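Local coordinates for protein 3-oxosteroid 1-dehydrogenase (Sterolibacterium denitrificans, PDB 7P18) that probably catalyses the FAD-dependent 1,2-dehydrogenation of 3-oxosteroids to their 3-oxo-Delta(1) derivatives, passing the electrons to an acceptor, at residues 411-414 with 418-421. Numbering follows the deposited sequence.
Sequences AWLG and WRDD
G414 lies on the indole of W418, its CA poised over the five-membered ring in a CH-pi contact 3.8 Å from the centroid and 18° off the ring normal. The carbonyl of the same glycine continues along the indole toward the six-membered ring, with G414 O 3.4 Å from W418 CZ2. At G414 the backbone has a positive phi, which favours glycine. W418 has CG beside its own backbone N and anti to the carbonyl carbon (chi1 -66°), a setting that carries the ring back alongside the loop.

One residue further along the strand, the side chain of R419 crosses that of L413, from the loop, at about a right angle. L413 CD1 sits over one face of the guanidinium, displaced toward its rim, and comes 4.0 Å from R419 NH2; CD2 reaches the same nitrogen. The arginine runs out extended and then bends at chi3 (66°), which brings the flat group across the leucine methyls. No hydrogen bond joins the two segments; the charge of R419 is met instead by D408, through a salt bridge at NH1.

Further out, W384 meets the W418 indole edge-to-face, and L426 and I430 of helix 423-430 also pack on this side chain. With W418 cut back to an alanine, the CA of G414 would probably lose the ring face it rests on, and a gap is likely to open beside W384 and the helix.

Backbone hydrogen bonds pair W418 with A488 and D420 with Y486, holding strand 418-420 antiparallel to strand 486-502. The arrangement is thus a surface loop returning onto the short strand it leads into, at an antiparallel sheet remote from the FAD and steroid sites.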
ATOM      1  N   ALA A 411       2.271 -17.019  24.031  1.00 32.60           N
ATOM      2  CA  ALA A 411       3.225 -15.893  23.926  1.00 34.27           C
ATOM      3  C   ALA A 411       2.521 -14.637  23.397  1.00 32.90           C
ATOM      4  O   ALA A 411       3.045 -13.505  23.602  1.00 35.97           O
ATOM      5  CB  ALA A 411       4.395 -16.289  23.059  1.00 39.61           C
ATOM      6  N   TRP A 412       1.372 -14.793  22.740  1.00 31.56           N
ATOM      7  CA  TRP A 412       0.628 -13.659  22.115  1.00 30.82           C
ATOM      8  C   TRP A 412      -0.462 -13.114  23.035  1.00 28.28           C
ATOM      9  O   TRP A 412      -1.001 -12.037  22.730  1.00 24.98           O
ATOM     10  CB  TRP A 412       0.071 -14.077  20.748  1.00 29.72           C
ATOM     11  CG  TRP A 412       1.072 -13.912  19.649  1.00 29.95           C
ATOM     12  CD1 TRP A 412       2.383 -13.550  19.753  1.00 26.84           C
ATOM     13  CD2 TRP A 412       0.847 -14.213  18.263  1.00 29.24           C
ATOM     14  NE1 TRP A 412       2.974 -13.577  18.525  1.00 31.66           N
ATOM     15  CE2 TRP A 412       2.057 -13.986  17.590  1.00 30.15           C
ATOM     16  CE3 TRP A 412      -0.270 -14.663  17.544  1.00 31.42           C
ATOM     17  CZ2 TRP A 412       2.180 -14.174  16.209  1.00 32.13           C
ATOM     18  CZ3 TRP A 412      -0.155 -14.839  16.185  1.00 32.92           C
ATOM     19  CH2 TRP A 412       1.054 -14.587  15.528  1.00 32.55           C
ATOM     20  N   LEU A 413      -0.792 -13.818  24.116  1.00 27.56           N
ATOM     21  CA  LEU A 413      -1.856 -13.353  25.039  1.00 29.23           C
ATOM     22  C   LEU A 413      -1.426 -12.030  25.688  1.00 29.17           C
ATOM     23  O   LEU A 413      -0.306 -11.944  26.165  1.00 30.33           O
ATOM     24  CB  LEU A 413      -2.128 -14.444  26.083  1.00 30.49           C
ATOM     25  CG  LEU A 413      -3.291 -14.176  27.021  1.00 30.07           C
ATOM     26  CD1 LEU A 413      -4.619 -14.230  26.252  1.00 31.29           C
ATOM     27  CD2 LEU A 413      -3.275 -15.213  28.165  1.00 34.42           C
ATOM     28  N   GLY A 414      -2.282 -11.012  25.615  1.00 25.97           N
ATOM     29  CA  GLY A 414      -2.031  -9.646  26.086  1.00 25.61           C
ATOM     30  C   GLY A 414      -1.044  -8.895  25.212  1.00 26.01           C
ATOM     31  O   GLY A 414      -0.704  -7.751  25.572  1.00 26.26           O
ATOM     32  N   TRP A 418      -6.329 -10.101  23.360  1.00 22.91           N
ATOM     33  CA  TRP A 418      -6.847 -10.309  24.733  1.00 26.09           C
ATOM     34  C   TRP A 418      -8.058 -11.247  24.638  1.00 28.90           C
ATOM     35  O   TRP A 418      -8.795 -11.166  23.627  1.00 25.73           O
ATOM     36  CB  TRP A 418      -7.183  -8.971  25.377  1.00 25.65           C
ATOM     37  CG  TRP A 418      -5.996  -8.093  25.635  1.00 26.80           C
ATOM     38  CD1 TRP A 418      -5.434  -7.810  26.854  1.00 30.61           C
ATOM     39  CD2 TRP A 418      -5.262  -7.313  24.670  1.00 28.29           C
ATOM     40  NE1 TRP A 418      -4.386  -6.942  26.707  1.00 30.15           N
ATOM     41  CE2 TRP A 418      -4.230  -6.643  25.379  1.00 29.96           C
ATOM     42  CE3 TRP A 418      -5.302  -7.170  23.276  1.00 28.67           C
ATOM     43  CZ2 TRP A 418      -3.319  -5.802  24.745  1.00 29.43           C
ATOM     44  CZ3 TRP A 418      -4.412  -6.325  22.654  1.00 27.73           C
ATOM     45  CH2 TRP A 418      -3.416  -5.667  23.380  1.00 30.86           C
ATOM     46  N   ARG A 419      -8.234 -12.121  25.630  1.00 28.42           N
ATOM     47  CA  ARG A 419      -9.258 -13.200  25.606  1.00 27.79           C
ATOM     48  C   ARG A 419      -9.958 -13.209  26.964  1.00 33.25           C
ATOM     49  O   ARG A 419      -9.295 -12.941  27.985  1.00 31.29           O
ATOM     50  CB  ARG A 419      -8.589 -14.519  25.205  1.00 29.14           C
ATOM     51  CG  ARG A 419      -9.552 -15.693  25.106  1.00 30.30           C
ATOM     52  CD  ARG A 419      -8.866 -17.017  24.830  1.00 31.39           C
ATOM     53  NE  ARG A 419      -8.038 -17.335  25.991  1.00 33.83           N
ATOM     54  CZ  ARG A 419      -6.765 -17.686  25.979  1.00 35.93           C
ATOM     55  NH1 ARG A 419      -6.105 -17.848  24.846  1.00 38.24           N
ATOM     56  NH2 ARG A 419      -6.136 -17.870  27.126  1.00 40.94           N
ATOM     57  N   ASP A 420     -11.279 -13.382  26.954  1.00 32.68           N
ATOM     58  CA  ASP A 420     -12.089 -13.430  28.190  1.00 33.64           C
ATOM     59  C   ASP A 420     -13.369 -14.234  27.943  1.00 37.59           C
ATOM     60  O   ASP A 420     -13.910 -14.210  26.815  1.00 34.16           O
ATOM     61  CB  ASP A 420     -12.422 -12.041  28.710  1.00 31.05           C
ATOM     62  CG  ASP A 420     -12.659 -12.048  30.212  1.00 40.59           C
ATOM     63  OD1 ASP A 420     -13.710 -12.602  30.633  1.00 33.81           O
ATOM     64  OD2 ASP A 420     -11.806 -11.493  30.941  1.00 31.74           O
ATOM     65  N   ASP A 421     -13.842 -14.907  28.990  1.00 33.08           N
ATOM     66  CA  ASP A 421     -15.088 -15.704  28.936  1.00 32.48           C
ATOM     67  C   ASP A 421     -16.297 -14.793  28.819  1.00 31.29           C
ATOM     68  O   ASP A 421     -17.331 -15.261  28.289  1.00 35.98           O
ATOM     69  CB  ASP A 421     -15.201 -16.587  30.175  1.00 35.88           C
ATOM     70  CG  ASP A 421     -14.306 -17.798  30.129  1.00 33.24           C
ATOM     71  OD1 ASP A 421     -13.884 -18.211  29.033  1.00 38.90           O
ATOM     72  OD2 ASP A 421     -14.047 -18.342  31.219  1.00 46.02           O
TER